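Local structure of Exo-beta-1,4-mannosidase (Rhizomucor miehei, 4LYP) at residues A[262-267]-A[285-290]. The protein probably releases terminal non-reducing beta-D-mannose from beta-mannosides, as an extracellular family 5 glycoside hydrolase. Sequence-based numbering, arbitrary orientation.
Sequences LVSAGL and IDYTTC
Asp286 grips the backbone of Val263 at two points. Asp286 N gives a hydrogen bond to Val263 O (2.9 Å). The carboxylate turns back, with CG anti to the carbonyl carbon (chi1 -68°), so that Asp286 OD2 accepts Val263 N through the anti lone pair at 2.9 Å. That bond is bent, 146° at the hydrogen. Lys255 forms a salt bridge with the same OD2, which probably favours the charged carboxylate. Leu262 CD2 packs on the carboxylate carbon, 3.7 Å from Asp286 CG. Ile285 reaches over with CD1, which lies 4.0 Å from Ala265 CB and also near Val263 CG1. The Tyr287 ring extends past Ser264, whose CB is 3.5 Å from Tyr287 OH, while Leu262 CB sits at the ring edge. Tyr287 OH is hydrogen-bonded to Ser232 OG, and Ser264 OG to Gln234 NE2. Midway the two segments stand farther apart, and two waters bridge them before direct contact resumes at Thr289. Water 1 joins Ser264 OG and Ala265 N to Tyr287 O. Water 2 accepts from Leu267 N and donates to Thr289 OG1 (2.6 Å). With OG1 between backbone N and carbonyl carbon (chi1 66°), Thr289 OG1 also donates to Leu267 O at 2.9 Å, on a lone pair in the carbonyl plane. Strands 262-264 and 288-292 are joined through helix 273-280. This is a beta-alpha-beta crossover of the TIM barrel, with water bridging two neighbouring strands in the barrel wall.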
loop_
_atom_site.group_PDB
_atom_site.type_symbol
_atom_site.label_atom_id
_atom_site.label_comp_id
_atom_site.label_asym_id
_atom_site.label_seq_id
_atom_site.Cartn_x
_atom_site.Cartn_y
_atom_site.Cartn_z
ATOM N N LEU A 262 -13.009 -0.742 9.486
ATOM C CA LEU A 262 -11.795 -1.397 9.987
ATOM C C LEU A 262 -10.598 -0.437 10.023
ATOM O O LEU A 262 -10.542 0.520 9.234
ATOM C CB LEU A 262 -11.471 -2.600 9.118
ATOM C CG LEU A 262 -12.559 -3.657 9.027
ATOM C CD1 LEU A 262 -12.116 -4.795 8.077
ATOM C CD2 LEU A 262 -12.929 -4.202 10.424
ATOM N N VAL A 263 -9.651 -0.759 10.897
ATOM C CA VAL A 263 -8.415 -0.004 11.050
ATOM C C VAL A 263 -7.252 -0.941 10.949
ATOM O O VAL A 263 -7.220 -2.033 11.578
ATOM C CB VAL A 263 -8.408 0.793 12.376
ATOM C CG1 VAL A 263 -7.112 1.598 12.527
ATOM C CG2 VAL A 263 -9.616 1.704 12.445
ATOM N N SER A 264 -6.234 -0.501 10.216
ATOM C CA SER A 264 -4.992 -1.217 10.026
ATOM C C SER A 264 -3.760 -0.388 10.370
ATOM O O SER A 264 -3.816 0.837 10.326
ATOM C CB SER A 264 -4.930 -1.553 8.455
ATOM O OG SER A 264 -3.701 -2.105 8.098
ATOM N N ALA A 265 -2.650 -1.059 10.746
ATOM C CA ALA A 265 -1.435 -0.404 11.151
ATOM C C ALA A 265 -0.459 -0.121 10.029
ATOM O O ALA A 265 0.450 0.687 10.215
ATOM C CB ALA A 265 -0.742 -1.244 12.203
ATOM N N GLY A 266 -0.515 -0.828 8.891
ATOM C CA GLY A 266 0.447 -0.667 7.777
ATOM C C GLY A 266 1.810 -1.243 7.992
ATOM O O GLY A 266 2.757 -0.807 7.291
ATOM N N LEU A 267 1.970 -2.193 8.926
ATOM C CA LEU A 267 3.282 -2.681 9.246
ATOM C C LEU A 267 3.854 -3.644 8.211
ATOM O O LEU A 267 3.131 -4.444 7.599
ATOM C CB LEU A 267 3.234 -3.440 10.580
ATOM C CG LEU A 267 4.518 -3.490 11.362
ATOM C CD1 LEU A 267 4.825 -2.134 12.040
ATOM C CD2 LEU A 267 4.554 -4.657 12.360
ATOM N N ILE A 285 -6.930 -2.040 16.313
ATOM C CA ILE A 285 -6.287 -2.586 15.122
ATOM C C ILE A 285 -7.014 -3.861 14.792
ATOM O O ILE A 285 -6.896 -4.857 15.515
ATOM C CB ILE A 285 -4.764 -2.779 15.314
ATOM C CG1 ILE A 285 -4.044 -1.446 15.558
ATOM C CG2 ILE A 285 -4.176 -3.552 14.106
ATOM C CD1 ILE A 285 -3.972 -0.499 14.375
ATOM N N ASP A 286 -7.801 -3.875 13.716
ATOM C CA ASP A 286 -8.689 -4.993 13.467
ATOM C C ASP A 286 -8.064 -6.157 12.783
ATOM O O ASP A 286 -8.518 -7.293 12.905
ATOM C CB ASP A 286 -9.886 -4.484 12.614
ATOM C CG ASP A 286 -10.753 -3.546 13.391
ATOM O OD1 ASP A 286 -11.379 -3.992 14.386
ATOM O OD2 ASP A 286 -10.827 -2.351 13.013
ATOM N N TYR A 287 -7.008 -5.915 11.982
ATOM C CA TYR A 287 -6.365 -6.976 11.264
ATOM C C TYR A 287 -4.897 -6.680 11.133
ATOM O O TYR A 287 -4.482 -5.568 11.511
ATOM C CB TYR A 287 -7.007 -7.329 9.890
ATOM C CG TYR A 287 -6.836 -6.221 8.870
ATOM C CD1 TYR A 287 -7.726 -5.152 8.776
ATOM C CD2 TYR A 287 -5.795 -6.303 7.923
ATOM C CE1 TYR A 287 -7.617 -4.169 7.759
ATOM C CE2 TYR A 287 -5.653 -5.355 6.901
ATOM C CZ TYR A 287 -6.556 -4.307 6.846
ATOM O OH TYR A 287 -6.455 -3.339 5.849
ATOM N N THR A 288 -4.132 -7.659 10.653
ATOM C CA THR A 288 -2.653 -7.546 10.597
ATOM C C THR A 288 -2.174 -7.549 9.159
ATOM O O THR A 288 -2.881 -8.062 8.275
ATOM C CB THR A 288 -1.986 -8.616 11.455
ATOM O OG1 THR A 288 -2.086 -9.900 10.799
ATOM C CG2 THR A 288 -2.665 -8.728 12.840
ATOM N N THR A 289 -0.985 -7.027 8.930
ATOM C CA THR A 289 -0.406 -6.976 7.602
ATOM C C THR A 289 1.023 -7.403 7.673
ATOM O O THR A 289 1.663 -7.352 8.708
ATOM C CB THR A 289 -0.502 -5.627 6.925
ATOM O OG1 THR A 289 0.286 -4.643 7.619
ATOM C CG2 THR A 289 -1.908 -5.140 6.789
ATOM N N CYS A 290 1.559 -7.784 6.479
ATOM C CA CYS A 290 2.979 -7.927 6.274
ATOM C C CYS A 290 3.328 -7.452 4.888
ATOM O O CYS A 290 2.461 -7.417 3.974
ATOM C CB CYS A 290 3.395 -9.407 6.565
ATOM S SG CYS A 290 2.647 -10.642 5.513
HETATM O O HOH W 1 -3.030 -3.822 10.094
HETATM O O HOH W 2 -0.377 -3.764 9.973
#